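Local coordinates for protein lectin-related NK cell receptor LY49L1 (Mus musculus, PDB 3G8K) that is a natural killer cell receptor whose C-type lectin-like domain probably recognises MHC class I molecules, as Ly49 receptors do, at residues K17-V22 with K52-L57. The protein carries 1 engineered substitution. Residues are numbered along the deposited sequence; the frame is centred on the assembly and turned at random.
Sequences KCYYFV and KFLKLL
The ring of Tyr-19, reaching out from strand 17-21, meets Leu-54 and Phe-53, two successive residues of helix 48-57. Leu-54 comes from the opposite direction and sets its CD2 methyl over one face of the tyrosine ring as a CH-pi contact, 3.9 Å from CD2 to the Tyr-19 ring centroid. The methyl is displaced toward the CD2-CE2 side, where Tyr-19 CD2 lies 3.8 Å from Leu-54 CD2; the second branch, Leu-54 CD1, reaches Tyr-19 CE2 at 3.9 Å, so both methyls of the leucine touch the same flank of the ring. Phe-53 meets the opposite rim, CD1-CE1, its CE2 3.5 Å from Tyr-19 CE1. Tyr-19 CE1 lies near the plane of the phenylalanine ring, at its edge, but the two ring planes are inclined at 46°, an oblique pairing. The helix side chains diverge at their first torsion: Phe-53 has CG opposite its own N (chi1 154°), whereas Leu-54 has CG opposite its carbonyl carbon (chi1 -77°), which helps bring them to different rims of the ring, both on the same side of its plane. No hydrogen bond joins the two segments. The polar end of Tyr-19 is held one turn earlier on the same helix, where its OH hydrogen-bonds Glu-50, a carboxylate that also forms a salt bridge with Lys-17. The contact thus packs helix 48-57 of the C-type lectin-like domain against the mixed sheet, where strand 17-21 lies between strands 10-14 and 118-124, antiparallel to both. Phe-12 and Ile-120 from these flanking strands extend the apolar packing, Tyr-14 stacks on Phe-53, and Tyr-10 of the second subunit also packs on Phe-53.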
loop_
_atom_site.group_PDB
_atom_site.type_symbol
_atom_site.label_atom_id
_atom_site.label_comp_id
_atom_site.label_asym_id
_atom_site.label_seq_id
_atom_site.Cartn_x
_atom_site.Cartn_y
_atom_site.Cartn_z
ATOM N N LYS A 17 0.627 -0.604 -12.514
ATOM C CA LYS A 17 0.707 0.806 -12.106
ATOM C C LYS A 17 1.138 0.927 -10.599
ATOM O O LYS A 17 0.546 0.273 -9.731
ATOM C CB LYS A 17 -0.653 1.561 -12.321
ATOM C CG LYS A 17 -0.540 3.130 -12.189
ATOM C CD LYS A 17 -1.764 3.968 -12.636
ATOM C CE LYS A 17 -2.598 3.316 -13.739
ATOM N NZ LYS A 17 -3.867 4.062 -13.754
ATOM N N CYS A 18 2.122 1.765 -10.295
ATOM C CA CYS A 18 2.403 2.157 -8.885
ATOM C C CYS A 18 1.895 3.565 -8.528
ATOM O O CYS A 18 1.508 4.279 -9.422
ATOM C CB CYS A 18 3.868 1.998 -8.638
ATOM S SG CYS A 18 4.345 0.240 -8.938
ATOM N N TYR A 19 1.917 3.944 -7.225
ATOM C CA TYR A 19 1.252 5.102 -6.662
ATOM C C TYR A 19 2.182 5.669 -5.631
ATOM O O TYR A 19 2.588 4.969 -4.705
ATOM C CB TYR A 19 -0.030 4.670 -5.950
ATOM C CG TYR A 19 -0.994 3.935 -6.927
ATOM C CD1 TYR A 19 -1.022 2.516 -6.987
ATOM C CD2 TYR A 19 -1.828 4.650 -7.765
ATOM C CE1 TYR A 19 -1.903 1.821 -7.925
ATOM C CE2 TYR A 19 -2.731 3.950 -8.695
ATOM C CZ TYR A 19 -2.683 2.565 -8.770
ATOM O OH TYR A 19 -3.589 1.889 -9.585
ATOM N N TYR A 20 2.475 6.937 -5.770
ATOM C CA TYR A 20 3.517 7.647 -4.914
ATOM C C TYR A 20 2.821 8.878 -4.322
ATOM O O TYR A 20 1.891 9.379 -4.925
ATOM C CB TYR A 20 4.724 8.045 -5.801
ATOM C CG TYR A 20 5.271 6.897 -6.660
ATOM C CD1 TYR A 20 4.806 6.678 -7.955
ATOM C CD2 TYR A 20 6.233 6.033 -6.160
ATOM C CE1 TYR A 20 5.291 5.605 -8.700
ATOM C CE2 TYR A 20 6.742 5.003 -6.925
ATOM C CZ TYR A 20 6.231 4.772 -8.160
ATOM O OH TYR A 20 6.780 3.762 -8.880
ATOM N N PHE A 21 3.290 9.350 -3.139
ATOM C CA PHE A 21 2.589 10.338 -2.315
ATOM C C PHE A 21 3.581 11.419 -2.026
ATOM O O PHE A 21 4.661 11.096 -1.565
ATOM C CB PHE A 21 2.009 9.730 -0.966
ATOM C CG PHE A 21 1.105 8.579 -1.205
ATOM C CD1 PHE A 21 1.651 7.317 -1.450
ATOM C CD2 PHE A 21 -0.320 8.756 -1.325
ATOM C CE1 PHE A 21 0.824 6.218 -1.798
ATOM C CE2 PHE A 21 -1.168 7.631 -1.625
ATOM C CZ PHE A 21 -0.578 6.372 -1.872
ATOM N N VAL A 22 3.231 12.668 -2.385
ATOM C CA VAL A 22 4.010 13.905 -2.016
ATOM C C VAL A 22 3.797 14.216 -0.496
ATOM O O VAL A 22 2.730 13.892 0.081
ATOM C CB VAL A 22 3.684 15.140 -2.956
ATOM C CG1 VAL A 22 4.587 16.333 -2.671
ATOM C CG2 VAL A 22 3.785 14.796 -4.429
ATOM N N LYS A 52 -11.871 0.861 -7.146
ATOM C CA LYS A 52 -12.183 -0.030 -5.983
ATOM C C LYS A 52 -10.984 -0.298 -5.112
ATOM O O LYS A 52 -11.027 -0.094 -3.876
ATOM C CB LYS A 52 -12.793 -1.332 -6.457
ATOM C CG LYS A 52 -14.276 -1.201 -6.780
ATOM C CD LYS A 52 -14.724 -2.403 -7.687
ATOM C CE LYS A 52 -16.273 -2.533 -7.737
ATOM N NZ LYS A 52 -16.864 -1.246 -8.237
ATOM N N PHE A 53 -9.882 -0.699 -5.741
ATOM C CA PHE A 53 -8.631 -0.897 -5.048
ATOM C C PHE A 53 -8.077 0.361 -4.342
ATOM O O PHE A 53 -7.701 0.305 -3.156
ATOM C CB PHE A 53 -7.575 -1.495 -5.976
ATOM C CG PHE A 53 -6.166 -1.151 -5.532
ATOM C CD1 PHE A 53 -5.592 -1.822 -4.425
ATOM C CD2 PHE A 53 -5.428 -0.133 -6.182
ATOM C CE1 PHE A 53 -4.309 -1.492 -3.958
ATOM C CE2 PHE A 53 -4.156 0.223 -5.712
ATOM C CZ PHE A 53 -3.574 -0.474 -4.603
ATOM N N LEU A 54 -8.021 1.506 -5.019
ATOM C CA LEU A 54 -7.429 2.657 -4.343
ATOM C C LEU A 54 -8.217 3.040 -3.114
ATOM O O LEU A 54 -7.632 3.395 -2.117
ATOM C CB LEU A 54 -7.224 3.860 -5.263
ATOM C CG LEU A 54 -6.030 3.764 -6.211
ATOM C CD1 LEU A 54 -6.391 4.567 -7.498
ATOM C CD2 LEU A 54 -4.794 4.281 -5.489
ATOM N N LYS A 55 -9.544 3.010 -3.193
ATOM C CA LYS A 55 -10.398 3.372 -2.047
ATOM C C LYS A 55 -10.175 2.390 -0.874
ATOM O O LYS A 55 -10.227 2.771 0.296
ATOM C CB LYS A 55 -11.862 3.285 -2.438
ATOM C CG LYS A 55 -12.470 4.419 -3.223
ATOM C CD LYS A 55 -13.717 3.784 -3.840
ATOM C CE LYS A 55 -14.763 4.751 -4.398
ATOM N NZ LYS A 55 -15.614 3.891 -5.364
ATOM N N LEU A 56 -9.944 1.131 -1.217
ATOM C CA LEU A 56 -9.493 0.071 -0.292
ATOM C C LEU A 56 -8.105 0.341 0.373
ATOM O O LEU A 56 -7.973 0.408 1.623
ATOM C CB LEU A 56 -9.465 -1.189 -1.114
ATOM C CG LEU A 56 -9.958 -2.563 -0.710
ATOM C CD1 LEU A 56 -8.723 -3.345 -0.211
ATOM C CD2 LEU A 56 -11.201 -2.522 0.278
ATOM N N LEU A 57 -7.095 0.593 -0.460
ATOM C CA LEU A 57 -5.712 0.731 -0.036
ATOM C C LEU A 57 -5.150 2.063 0.400
ATOM O O LEU A 57 -4.178 2.049 1.137
ATOM C CB LEU A 57 -4.795 0.197 -1.120
ATOM C CG LEU A 57 -4.034 -1.080 -0.767
ATOM C CD1 LEU A 57 -3.514 -1.069 0.745
ATOM C CD2 LEU A 57 -4.878 -2.363 -1.060
#